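Local coordinates for uncharacterized protein (Anabaena variabilis, PDB 3OT2), which is of unknown function but, as a putative restriction endonuclease-like member of the PD-(D/E)XK clan (DUF820/Uma2 family), probably acts as a nuclease, at residues A44-C49 against P80-F85; S51-V56 against P106-E111; R89-E94 against N100-A105; K121-I126 against F148-Q153; E157-D160 against V166-P169. All blocks are in the same frame, centred on the assembly; numbering follows the deposited sequence. Where two conformers were deposited one is given.

Interaction 1 (A44-C49 against P80-F85); sequences AIQSEC and PDISVF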
# COMPACT_ATOMS: atom_id res chain seq x y z
N ALA A 44 6.26 1.41 21.29
CA ALA A 44 7.40 0.52 21.53
C ALA A 44 8.31 0.46 20.29
O ALA A 44 9.53 0.62 20.42
CB ALA A 44 6.91 -0.87 21.92
N ILE A 45 7.72 0.26 19.10
CA ILE A 45 8.45 0.21 17.84
C ILE A 45 9.00 1.59 17.49
O ILE A 45 10.16 1.69 17.10
CB ILE A 45 7.56 -0.37 16.71
CG1 ILE A 45 7.38 -1.91 16.94
CG2 ILE A 45 8.17 -0.06 15.31
CD1 ILE A 45 6.45 -2.62 15.98
N GLN A 46 8.19 2.65 17.66
CA GLN A 46 8.59 4.01 17.33
C GLN A 46 9.82 4.48 18.13
O GLN A 46 10.75 4.98 17.52
CB GLN A 46 7.44 4.97 17.55
CG GLN A 46 7.67 6.35 16.95
CD GLN A 46 6.53 7.29 17.28
OE1 GLN A 46 5.78 7.08 18.23
NE2 GLN A 46 6.42 8.37 16.53
N SER A 47 9.80 4.33 19.49
CA SER A 47 10.89 4.78 20.35
C SER A 47 12.18 4.00 20.08
O SER A 47 13.25 4.60 20.00
CB SER A 47 10.51 4.69 21.82
OG SER A 47 9.48 5.62 22.12
N GLU A 48 12.07 2.67 19.93
CA GLU A 48 13.24 1.83 19.68
C GLU A 48 13.82 2.07 18.30
O GLU A 48 15.04 2.01 18.12
CB GLU A 48 12.88 0.36 19.86
CG GLU A 48 14.10 -0.54 19.98
CD GLU A 48 15.10 -0.23 21.08
OE1 GLU A 48 14.69 0.29 22.14
OE2 GLU A 48 16.30 -0.52 20.87
N CYS A 49 12.96 2.32 17.32
CA CYS A 49 13.38 2.57 15.95
C CYS A 49 14.21 3.85 15.84
O CYS A 49 15.24 3.83 15.17
CB CYS A 49 12.15 2.64 15.05
SG CYS A 49 12.50 2.31 13.33
N PRO A 80 5.33 12.70 9.99
CA PRO A 80 5.68 11.27 9.95
C PRO A 80 6.00 10.77 11.36
O PRO A 80 6.52 11.55 12.16
CB PRO A 80 6.92 11.23 9.05
CG PRO A 80 6.80 12.43 8.20
CD PRO A 80 6.24 13.48 9.13
N ASP A 81 5.71 9.49 11.65
CA ASP A 81 6.05 8.94 12.96
C ASP A 81 7.56 9.17 13.24
O ASP A 81 7.94 9.59 14.35
CB ASP A 81 5.69 7.44 13.03
CG ASP A 81 4.21 7.15 13.13
OD1 ASP A 81 3.44 8.06 13.56
OD2 ASP A 81 3.81 6.00 12.83
N ILE A 82 8.42 8.92 12.22
CA ILE A 82 9.88 9.14 12.29
C ILE A 82 10.31 9.75 10.97
O ILE A 82 9.97 9.24 9.92
CB ILE A 82 10.71 7.87 12.60
CG1 ILE A 82 10.21 7.17 13.89
CG2 ILE A 82 12.23 8.17 12.67
CD1 ILE A 82 10.55 5.73 13.94
N SER A 83 11.07 10.85 11.05
CA SER A 83 11.68 11.53 9.91
C SER A 83 13.19 11.49 10.08
O SER A 83 13.70 11.85 11.14
CB SER A 83 11.22 12.98 9.87
OG SER A 83 9.92 13.00 9.33
N VAL A 84 13.90 11.06 9.04
CA VAL A 84 15.36 10.99 9.09
C VAL A 84 15.92 11.94 8.03
O VAL A 84 15.53 11.88 6.86
CB VAL A 84 15.93 9.54 8.95
CG1 VAL A 84 17.41 9.50 9.31
CG2 VAL A 84 15.15 8.55 9.82
N PHE A 85 16.81 12.85 8.45
CA PHE A 85 17.43 13.83 7.54
C PHE A 85 18.92 13.70 7.57
O PHE A 85 19.49 13.65 8.67
CB PHE A 85 17.07 15.28 7.98
CG PHE A 85 15.64 15.69 7.73
CD1 PHE A 85 14.65 15.41 8.65
CD2 PHE A 85 15.29 16.38 6.57
CE1 PHE A 85 13.33 15.79 8.42
CE2 PHE A 85 13.97 16.78 6.35
CZ PHE A 85 13.00 16.48 7.27
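Gln46, on helix 40-57, reaches across to the start of strand 82-86 and bonds to the backbone there, while Cys49, one turn further on, packs against Ile82. This is helix-on-sheet packing within the PD-(D/E)XK nuclease fold, and the Pro80-Asp81 pair is consistent with the "PD" of that signature. The polar half of the contact is specific. With CG anti to the backbone N (chi1 -168°) and an extended chain beyond it, Gln46 projects its amide to Asp81 O, and NE2 donates a hydrogen bond of 2.9 Å with an N-H...O angle of 155°. The oxygen lies almost in the amide plane, whereas the nitrogen sits above the carbonyl plane. A second partner, Glu68 OE2, also takes a bond from NE2, which helps fix the amide's rotation. Glutamine suits this buried place: it is long enough to reach the strand and can donate two hydrogens. Asp81 itself is held by Lys35, His42 and the backbone N of Ile112. The apolar half rests on Ile82, whose CD1 lies against two helix atoms, Gln46 O and Cys49 CB. Contact is looser along the Gln46 chain, where CG lies 4.1 Å from Ile82 CG1, and Ser47 faces away from the strand on the exposed side of the helix. At the snug end, Ile82 CD1 lies 3.7 Å from Cys49 CB.

Interaction 2 (S51-V56 against P106-E111); sequences SVINSV and PDWTIE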
# COMPACT_ATOMS: atom_id res chain seq x y z
N SER A 51 15.91 5.29 18.30
CA SER A 51 17.09 5.00 19.09
C SER A 51 18.13 4.22 18.28
O SER A 51 19.30 4.62 18.22
CB SER A 51 16.68 4.22 20.34
OG SER A 51 17.81 3.80 21.10
N VAL A 52 17.69 3.15 17.60
CA VAL A 52 18.57 2.29 16.81
C VAL A 52 19.14 3.08 15.59
O VAL A 52 20.35 3.05 15.36
CB VAL A 52 17.85 0.99 16.42
CG1 VAL A 52 18.62 0.22 15.36
CG2 VAL A 52 17.65 0.11 17.65
N ILE A 53 18.29 3.82 14.84
CA ILE A 53 18.78 4.61 13.71
C ILE A 53 19.82 5.66 14.19
O ILE A 53 20.91 5.74 13.61
CB ILE A 53 17.61 5.28 12.94
CG1 ILE A 53 16.74 4.20 12.24
CG2 ILE A 53 18.14 6.33 11.92
CD1 ILE A 53 15.41 4.70 11.88
N ASN A 54 19.50 6.42 15.24
CA ASN A 54 20.41 7.46 15.73
C ASN A 54 21.72 6.88 16.26
O ASN A 54 22.78 7.49 16.03
CB ASN A 54 19.73 8.33 16.79
CG ASN A 54 18.90 9.44 16.19
OD1 ASN A 54 19.18 9.93 15.10
ND2 ASN A 54 17.90 9.91 16.91
N SER A 55 21.69 5.67 16.87
CA SER A 55 22.93 5.04 17.34
C SER A 55 23.90 4.80 16.17
O SER A 55 25.11 4.88 16.35
CB SER A 55 22.64 3.73 18.08
OG SER A 55 22.28 2.72 17.15
N VAL A 56 23.36 4.59 14.96
CA VAL A 56 24.10 4.34 13.72
C VAL A 56 24.47 5.66 13.00
O VAL A 56 25.62 5.79 12.55
CB VAL A 56 23.29 3.38 12.78
CG1 VAL A 56 23.95 3.25 11.39
CG2 VAL A 56 23.14 2.01 13.42
N PRO A 106 11.64 14.51 4.35
CA PRO A 106 12.75 13.76 5.00
C PRO A 106 13.55 12.96 3.98
O PRO A 106 13.04 12.65 2.91
CB PRO A 106 12.04 12.81 5.98
CG PRO A 106 10.60 13.24 6.00
CD PRO A 106 10.32 13.96 4.72
N ASP A 107 14.79 12.58 4.31
CA ASP A 107 15.54 11.69 3.42
C ASP A 107 14.98 10.28 3.54
O ASP A 107 14.98 9.51 2.58
CB ASP A 107 17.03 11.71 3.80
CG ASP A 107 17.66 12.99 3.33
OD1 ASP A 107 17.97 13.08 2.11
OD2 ASP A 107 17.73 13.95 4.13
N TRP A 108 14.46 9.96 4.71
CA TRP A 108 13.90 8.65 5.02
C TRP A 108 12.70 8.84 5.95
O TRP A 108 12.84 9.43 7.03
CB TRP A 108 15.01 7.77 5.65
CG TRP A 108 14.63 6.37 6.07
CD1 TRP A 108 13.56 5.63 5.65
CD2 TRP A 108 15.43 5.52 6.90
NE1 TRP A 108 13.61 4.38 6.24
CE2 TRP A 108 14.76 4.28 6.99
CE3 TRP A 108 16.64 5.69 7.61
CZ2 TRP A 108 15.26 3.22 7.76
CZ3 TRP A 108 17.14 4.63 8.36
CH2 TRP A 108 16.45 3.42 8.45
N THR A 109 11.51 8.41 5.49
CA THR A 109 10.29 8.52 6.30
C THR A 109 9.89 7.14 6.80
O THR A 109 9.93 6.18 6.04
CB THR A 109 9.15 9.26 5.55
OG1 THR A 109 8.03 9.38 6.43
CG2 THR A 109 8.64 8.51 4.30
N ILE A 110 9.53 7.04 8.07
CA ILE A 110 9.08 5.77 8.65
C ILE A 110 7.72 5.98 9.28
O ILE A 110 7.56 6.86 10.12
CB ILE A 110 10.10 5.17 9.65
CG1 ILE A 110 11.47 4.93 8.98
CG2 ILE A 110 9.55 3.89 10.29
CD1 ILE A 110 12.59 4.89 9.90
N GLU A 111 6.74 5.18 8.83
CA GLU A 111 5.37 5.21 9.33
C GLU A 111 5.07 3.87 9.94
O GLU A 111 5.39 2.84 9.36
CB GLU A 111 4.37 5.54 8.22
CG GLU A 111 4.61 6.90 7.57
CD GLU A 111 4.13 8.11 8.36
OE1 GLU A 111 3.85 8.00 9.58
OE2 GLU A 111 4.06 9.20 7.75
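Ser55 OG donates to Val52 O over 2.7 Å, a short bond that folds the hydroxyl back onto the same helix whose next residue after Val52, Ile53, touches Trp108 and Ile110. The donor is tilted 23° from the carbonyl plane, and chi1 near 74° turns OG back towards the preceding turn. A serine can thus occupy the exposed side of the helix with its hydroxyl engaged by the backbone. On the inward side the contact is wholly apolar and buried. Ile53 extends its CG1 branch so that CD1 meets two residues at once: it lies 3.8 Å from Trp108 CH2 and 3.5 Å from Ile110 CD1, the latter a tighter approach than carbon pairs usually make. The two isoleucines meet tip to tip. Against the indole, Ile53 CD1 comes in obliquely, 4.2 Å from the centroid of the six-membered ring and 30° off its normal, an off-centre CH-pi contact. Ile110 CD1 lies on the same side of the indole plane, offset toward the rim. Here helix 40-57 covers strand 108-112 of the central mixed sheet, the core of the PD-(D/E)XK fold. The strand opens with a classic beta bulge, in which Asp107 and Trp108 both face Val84. A broad indole suits this place because it can span helix and sheet together: Trp138 meets it edge-to-face, and Pro169 packs on it too. Asp107, meanwhile, forms a salt bridge with Arg89 and accepts a hydrogen bond from the backbone N of Ile86.

Interaction 3 (R89-E94 against N100-A105); sequences RIPREE and NIFLIA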
# COMPACT_ATOMS: atom_id res chain seq x y z
N ARG A 89 21.08 18.48 5.06
CA ARG A 89 19.69 18.89 4.82
C ARG A 89 18.95 19.33 6.09
O ARG A 89 17.83 19.80 5.98
CB ARG A 89 18.92 17.76 4.10
CG ARG A 89 19.36 17.61 2.65
CD ARG A 89 18.50 16.59 1.93
NE ARG A 89 17.22 17.15 1.49
CZ ARG A 89 16.04 16.80 1.98
NH1 ARG A 89 15.96 15.90 2.96
NH2 ARG A 89 14.93 17.35 1.52
N ILE A 90 19.57 19.22 7.29
CA ILE A 90 18.91 19.64 8.53
C ILE A 90 18.89 21.19 8.55
O ILE A 90 19.96 21.79 8.56
CB ILE A 90 19.57 19.03 9.81
CG1 ILE A 90 19.45 17.49 9.83
CG2 ILE A 90 18.96 19.64 11.10
CD1 ILE A 90 20.35 16.76 10.81
N PRO A 91 17.70 21.86 8.49
CA PRO A 91 17.69 23.34 8.54
C PRO A 91 18.19 23.85 9.90
O PRO A 91 17.80 23.33 10.94
CB PRO A 91 16.23 23.71 8.28
CG PRO A 91 15.46 22.52 8.70
CD PRO A 91 16.33 21.32 8.42
N ARG A 92 19.11 24.81 9.87
CA ARG A 92 19.72 25.36 11.07
C ARG A 92 19.63 26.86 11.11
O ARG A 92 19.67 27.53 10.05
CB ARG A 92 21.20 24.95 11.16
CG ARG A 92 21.38 23.44 11.29
CD ARG A 92 22.80 23.03 11.63
NE ARG A 92 22.86 21.58 11.70
CZ ARG A 92 22.71 20.86 12.81
NH1 ARG A 92 22.53 21.46 13.98
NH2 ARG A 92 22.75 19.55 12.76
N GLU A 93 19.55 27.41 12.33
CA GLU A 93 19.56 28.84 12.58
C GLU A 93 21.02 29.32 12.45
O GLU A 93 21.94 28.48 12.43
CB GLU A 93 18.97 29.15 13.99
CG GLU A 93 17.62 28.50 14.28
CD GLU A 93 17.06 28.65 15.69
OE1 GLU A 93 17.68 29.39 16.49
OE2 GLU A 93 16.00 28.05 15.99
N GLU A 94 21.25 30.65 12.39
CA GLU A 94 22.58 31.23 12.25
C GLU A 94 23.54 30.74 13.36
O GLU A 94 24.72 30.54 13.07
CB GLU A 94 22.51 32.77 12.26
N ASN A 100 13.18 25.45 14.05
CA ASN A 100 11.90 24.94 14.54
C ASN A 100 11.00 24.45 13.38
O ASN A 100 10.14 23.61 13.60
CB ASN A 100 11.16 26.02 15.35
CG ASN A 100 11.97 26.61 16.48
OD1 ASN A 100 12.22 27.81 16.53
ND2 ASN A 100 12.45 25.77 17.37
N ILE A 101 11.20 24.98 12.18
CA ILE A 101 10.36 24.69 11.00
C ILE A 101 11.17 23.95 9.94
O ILE A 101 12.30 24.32 9.64
CB ILE A 101 9.73 26.01 10.44
CG1 ILE A 101 9.00 26.84 11.53
CG2 ILE A 101 8.85 25.79 9.19
CD1 ILE A 101 7.64 26.29 12.19
N PHE A 102 10.56 22.90 9.37
CA PHE A 102 11.16 22.08 8.31
C PHE A 102 10.27 22.19 7.10
O PHE A 102 9.13 21.73 7.14
CB PHE A 102 11.32 20.62 8.77
CG PHE A 102 12.53 20.31 9.62
CD1 PHE A 102 12.70 20.91 10.86
CD2 PHE A 102 13.44 19.34 9.22
CE1 PHE A 102 13.80 20.59 11.67
CE2 PHE A 102 14.53 19.00 10.04
CZ PHE A 102 14.70 19.64 11.25
N LEU A 103 10.76 22.85 6.05
CA LEU A 103 9.98 23.07 4.83
C LEU A 103 10.42 22.12 3.70
O LEU A 103 10.24 22.43 2.51
CB LEU A 103 10.08 24.55 4.39
CG LEU A 103 9.52 25.58 5.38
CD1 LEU A 103 9.90 26.99 4.96
CD2 LEU A 103 8.01 25.46 5.51
N ILE A 104 10.94 20.95 4.07
CA ILE A 104 11.48 19.97 3.12
C ILE A 104 11.06 18.54 3.50
O ILE A 104 10.68 18.28 4.64
CB ILE A 104 13.04 20.09 3.03
CG1 ILE A 104 13.71 20.01 4.42
CG2 ILE A 104 13.48 21.35 2.24
CD1 ILE A 104 15.14 19.60 4.38
N ALA A 105 11.13 17.63 2.54
CA ALA A 105 10.80 16.23 2.72
C ALA A 105 11.93 15.50 3.46
O ALA A 105 13.10 15.82 3.21
CB ALA A 105 10.53 15.57 1.37
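Ile104 lies under the guanidinium of Arg89, and its atoms engage it one after another. CB is 3.7 Å from Arg89 NH2. CG1 follows at a slightly longer distance, placed between the backbone N and the carbonyl carbon (chi1 53°), and this uncommon torsion directs the chain toward the arginine. The tip, CD1, lies 3.6 Å from NH2, over one face of the guanidinium. An aliphatic branch suits that flat face because the arginine's N-H groups point outward in its plane. There NH1 and NH2 both grip Ala105 O, each at 2.9 Å and within 2° of the guanidinium plane, a two-nitrogen grip on one carbonyl, though NH1 has a second partner in Asp107. Both segments belong to the long connection between the antiparallel neighbours 82-86 and 108-112 of the mixed sheet of the nuclease-like fold, and they run nearly antiparallel without forming strands. Further out, Pro91 lies across the face of Phe102 in a CH-pi contact: CG sits 3.6 Å from the ring centroid, only 3° off the normal, and CD is 3.4 Å from CE2. The compact proline ring can lie this closely on the aromatic face, and Phe102 in turn meets Phe85.

Interaction 4 (K121-I126 against F148-Q153); sequences KVTKNI and FVYRPQ. With EDO (1,2-ethanediol), chain G; EDO (1,2-ethanediol), chain K.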
# COMPACT_ATOMS: atom_id res chain seq x y z
N LYS A 121 -4.17 6.63 3.82
CA LYS A 121 -3.61 7.96 4.08
C LYS A 121 -2.08 7.90 4.21
O LYS A 121 -1.38 8.71 3.61
CB LYS A 121 -4.23 8.57 5.35
CG LYS A 121 -3.65 9.91 5.77
CD LYS A 121 -4.14 10.35 7.15
CE LYS A 121 -3.40 9.60 8.24
NZ LYS A 121 -3.98 9.83 9.60
N VAL A 122 -1.57 6.92 4.98
CA VAL A 122 -0.14 6.72 5.22
C VAL A 122 0.59 6.45 3.92
O VAL A 122 1.67 7.01 3.71
CB VAL A 122 0.08 5.58 6.26
CG1 VAL A 122 1.51 5.08 6.21
CG2 VAL A 122 -0.23 6.07 7.65
N THR A 123 0.03 5.57 3.06
CA THR A 123 0.63 5.23 1.76
C THR A 123 0.69 6.49 0.89
O THR A 123 1.75 6.76 0.33
CB THR A 123 -0.12 4.08 1.09
OG1 THR A 123 -0.01 2.97 1.96
CG2 THR A 123 0.50 3.69 -0.23
N LYS A 124 -0.39 7.28 0.85
CA LYS A 124 -0.40 8.55 0.10
C LYS A 124 0.69 9.49 0.63
O LYS A 124 1.37 10.13 -0.16
CB LYS A 124 -1.76 9.26 0.21
CG LYS A 124 -2.91 8.59 -0.51
CD LYS A 124 -4.14 9.43 -0.25
CE LYS A 124 -5.36 8.79 -0.81
NZ LYS A 124 -6.53 9.70 -0.68
N ASN A 125 0.84 9.59 1.96
CA ASN A 125 1.85 10.45 2.59
C ASN A 125 3.26 10.01 2.20
O ASN A 125 4.09 10.86 1.86
CB ASN A 125 1.70 10.48 4.12
CG ASN A 125 0.54 11.34 4.58
OD1 ASN A 125 -0.02 12.15 3.82
ND2 ASN A 125 0.17 11.20 5.84
N ILE A 126 3.53 8.70 2.20
CA ILE A 126 4.84 8.18 1.81
C ILE A 126 5.07 8.49 0.34
O ILE A 126 6.15 8.97 -0.02
CB ILE A 126 5.00 6.66 2.12
CG1 ILE A 126 5.07 6.42 3.66
CG2 ILE A 126 6.26 6.10 1.43
CD1 ILE A 126 4.92 4.96 4.10
N PHE A 148 6.83 -2.56 4.31
CA PHE A 148 6.80 -2.19 2.90
C PHE A 148 7.87 -1.15 2.71
O PHE A 148 7.94 -0.20 3.50
CB PHE A 148 5.44 -1.65 2.44
CG PHE A 148 4.31 -2.66 2.43
CD1 PHE A 148 4.26 -3.66 1.47
CD2 PHE A 148 3.30 -2.60 3.38
CE1 PHE A 148 3.20 -4.57 1.44
CE2 PHE A 148 2.21 -3.50 3.32
CZ PHE A 148 2.18 -4.47 2.35
N VAL A 149 8.71 -1.33 1.70
CA VAL A 149 9.81 -0.41 1.38
C VAL A 149 9.47 0.32 0.08
O VAL A 149 9.23 -0.32 -0.96
CB VAL A 149 11.17 -1.15 1.32
CG1 VAL A 149 12.26 -0.25 0.72
CG2 VAL A 149 11.58 -1.64 2.70
N TYR A 150 9.50 1.65 0.13
CA TYR A 150 9.19 2.54 -0.97
C TYR A 150 10.43 3.33 -1.42
O TYR A 150 11.04 4.00 -0.60
CB TYR A 150 8.11 3.53 -0.52
CG TYR A 150 6.76 2.90 -0.25
CD1 TYR A 150 6.47 2.35 1.00
CD2 TYR A 150 5.77 2.89 -1.22
CE1 TYR A 150 5.21 1.79 1.26
CE2 TYR A 150 4.52 2.33 -0.97
CZ TYR A 150 4.25 1.77 0.26
OH TYR A 150 3.02 1.21 0.48
N ARG A 151 10.79 3.24 -2.71
CA ARG A 151 11.90 3.97 -3.32
C ARG A 151 11.37 4.72 -4.54
O ARG A 151 10.41 4.24 -5.16
CB ARG A 151 13.04 3.02 -3.73
CG ARG A 151 13.77 2.35 -2.57
CD ARG A 151 14.72 1.36 -3.19
NE ARG A 151 15.78 0.92 -2.31
CZ ARG A 151 15.96 -0.34 -1.91
NH1 ARG A 151 15.10 -1.29 -2.25
NH2 ARG A 151 17.01 -0.65 -1.16
N PRO A 152 11.93 5.91 -4.89
CA PRO A 152 11.38 6.63 -6.05
C PRO A 152 11.43 5.81 -7.33
O PRO A 152 12.43 5.15 -7.61
CB PRO A 152 12.28 7.87 -6.16
CG PRO A 152 12.88 8.02 -4.85
CD PRO A 152 13.07 6.66 -4.31
N GLN A 153 10.31 5.81 -8.07
CA GLN A 153 10.12 5.16 -9.36
C GLN A 153 10.37 3.63 -9.30
O GLN A 153 10.67 3.02 -10.32
CB GLN A 153 11.01 5.81 -10.45
CG GLN A 153 10.49 7.14 -10.99
CD GLN A 153 10.80 8.28 -10.06
OE1 GLN A 153 11.96 8.64 -9.83
NE2 GLN A 153 9.75 8.87 -9.50
C1 EDO G . -6.28 10.85 3.00
O1 EDO G . -6.71 9.74 2.20
C2 EDO G . -6.15 12.08 2.12
O2 EDO G . -7.20 13.03 2.38
C1 EDO K . 0.08 -0.40 0.97
O1 EDO K . -0.18 0.04 2.30
C2 EDO K . -0.97 0.19 0.03
O2 EDO K . -2.26 -0.35 0.31
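Ile126 and Thr123, on one side of helix 119-131, touch Tyr150 at its two ends. The methyl CG2 of Ile126 lies against the root of the tyrosine, 3.6 Å from CG and 3.7 Å from CB, approaching the ring obliquely. At the far end Thr123 CG2 is 3.6 Å from Tyr150 OH, and both helix side chains cross the tyrosine at about a right angle. A beta-branched residue suits each point, since it presents a methyl close to the backbone. Thr123 divides its roles: with chi1 -61°, CG2 is anti to the backbone N and faces the tyrosine, while OG1 lies beside that N, bonded to Gln119 O one turn earlier. OG1 also accepts a bond of 3.0 Å from O1 of an ethanediol molecule, probably from the crystallisation liquor, whose C1 is 3.4 Å from Tyr150 OH. The next shell includes Leu127 and Leu130 on Tyr150, and Leu139 on Thr123 and Ile126. Beyond Thr123 comes the subunit interface, where Phe148 of the second subunit packs on the threonine. Lys124 reaches the same subunit through a salt bridge to its Asp160. Helix 119-131 links the parallel neighbours 108-112 and 136-141, so this contact lays the helix of a beta-alpha-beta crossover over the adjoining strand 146-150, an arrangement found in the alpha/beta core of PD-(D/E)XK proteins.

Interaction 5 (E157-D160 against V166-P169); sequences EVFD and VPVP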
# COMPACT_ATOMS: atom_id res chain seq x y z
N GLU A 157 8.35 -2.79 -2.28
CA GLU A 157 9.01 -4.07 -1.91
C GLU A 157 8.48 -4.54 -0.58
O GLU A 157 8.21 -3.72 0.29
CB GLU A 157 10.53 -3.90 -1.86
CG GLU A 157 11.16 -3.81 -3.23
CD GLU A 157 12.66 -3.62 -3.25
OE1 GLU A 157 13.28 -3.51 -2.16
OE2 GLU A 157 13.22 -3.52 -4.37
N VAL A 158 8.33 -5.85 -0.41
CA VAL A 158 7.75 -6.46 0.80
C VAL A 158 8.81 -7.24 1.55
O VAL A 158 9.47 -8.09 0.95
CB VAL A 158 6.55 -7.41 0.47
CG1 VAL A 158 5.79 -7.78 1.74
CG2 VAL A 158 5.60 -6.80 -0.53
N PHE A 159 8.88 -7.03 2.87
CA PHE A 159 9.79 -7.77 3.76
C PHE A 159 8.97 -8.36 4.90
O PHE A 159 8.30 -7.61 5.61
CB PHE A 159 10.94 -6.84 4.26
CG PHE A 159 11.81 -6.43 3.08
CD1 PHE A 159 12.82 -7.27 2.62
CD2 PHE A 159 11.50 -5.30 2.33
CE1 PHE A 159 13.54 -6.95 1.47
CE2 PHE A 159 12.20 -5.00 1.16
CZ PHE A 159 13.20 -5.84 0.73
N ASP A 160 8.95 -9.70 5.03
CA ASP A 160 8.20 -10.33 6.10
C ASP A 160 8.81 -11.66 6.59
O ASP A 160 8.24 -12.28 7.48
CB ASP A 160 6.73 -10.54 5.72
CG ASP A 160 6.46 -11.40 4.49
OD1 ASP A 160 7.31 -12.27 4.16
OD2 ASP A 160 5.42 -11.22 3.87
N VAL A 166 15.90 -5.61 6.48
CA VAL A 166 15.07 -4.59 5.85
C VAL A 166 16.03 -3.59 5.20
O VAL A 166 16.92 -3.11 5.89
CB VAL A 166 14.08 -3.93 6.83
CG1 VAL A 166 13.04 -3.09 6.08
CG2 VAL A 166 13.38 -4.97 7.70
N PRO A 167 15.88 -3.27 3.90
CA PRO A 167 16.78 -2.28 3.29
C PRO A 167 16.72 -0.92 3.97
O PRO A 167 15.66 -0.46 4.45
CB PRO A 167 16.26 -2.14 1.85
CG PRO A 167 15.41 -3.31 1.61
CD PRO A 167 14.87 -3.74 2.94
N VAL A 168 17.85 -0.25 3.96
CA VAL A 168 18.00 1.07 4.55
C VAL A 168 18.62 2.00 3.51
O VAL A 168 19.28 1.50 2.59
CB VAL A 168 18.86 1.00 5.86
CG1 VAL A 168 18.10 0.29 6.98
CG2 VAL A 168 20.24 0.37 5.62
N PRO A 169 18.44 3.34 3.59
CA PRO A 169 19.15 4.22 2.63
C PRO A 169 20.66 4.05 2.78
O PRO A 169 21.12 3.62 3.84
CB PRO A 169 18.69 5.63 3.02
CG PRO A 169 17.55 5.44 3.94
CD PRO A 169 17.71 4.12 4.60
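Phe159 offers one ring face to Pro167, and the two side chains approach from opposite directions. This is a CH-pi contact: Pro167 CD lies 3.5 Å from the ring centroid, 16° off the normal, displaced somewhat toward the rim. On that displaced side CD is 3.4 Å from Phe159 CE2, while CG, the next ring atom, is 3.5 Å from CZ, so the edge of the pyrrolidine rests on the outer half of the phenyl. Phe159 is turned to receive it by chi1 -65°, which sets CG anti to the carbonyl carbon, and by chi2 -83°, which sets the ring roughly perpendicular to the plane of CA, CB and CG. Proline is apt here because its CD, attached to nitrogen, carries slightly polarised hydrogens that probably favour an aromatic face. Strand 157-159 is the outermost strand of the six-stranded mixed sheet within this chain, and the loop after it comes back across the sheet, so the contact joins this edge strand to its own continuation. The loop is also anchored inward by Pro167 O, which accepts a hydrogen bond from Trp138 NE1. A different approach is made at the phenyl edge: Glu157 OE1 lies in the ring plane, 3.7 Å from Phe159 CZ, where the ring hydrogens would present a weakly positive rim. That same oxygen pairs with Arg151 NH1, whose side chain also packs on Pro167.

How the interactions relate
Interactions 1 and 2 lie side by side, centres about 6 Å apart: both set helix 40-57 on neighbouring strands 82-86 and 108-112, and their segments alternate along the chain. Interaction 3 falls in the connection between those strands, about 17 Å from interaction 2, joined to it by the Arg89-Asp107 salt bridge. Interactions 4 and 5 follow in series, with centres about 12 Å apart, on adjacent strands 146-150 and 157-159; both touch the second subunit. Interactions 3 and 5, about 28 Å apart, lie on opposite sides of the chain's centre. Interactions 1, 2, 4 and 5 all reach one mixed sheet, while interaction 3 organises the long connection between two of its strands, consistent with a PD-(D/E)XK nuclease-like core.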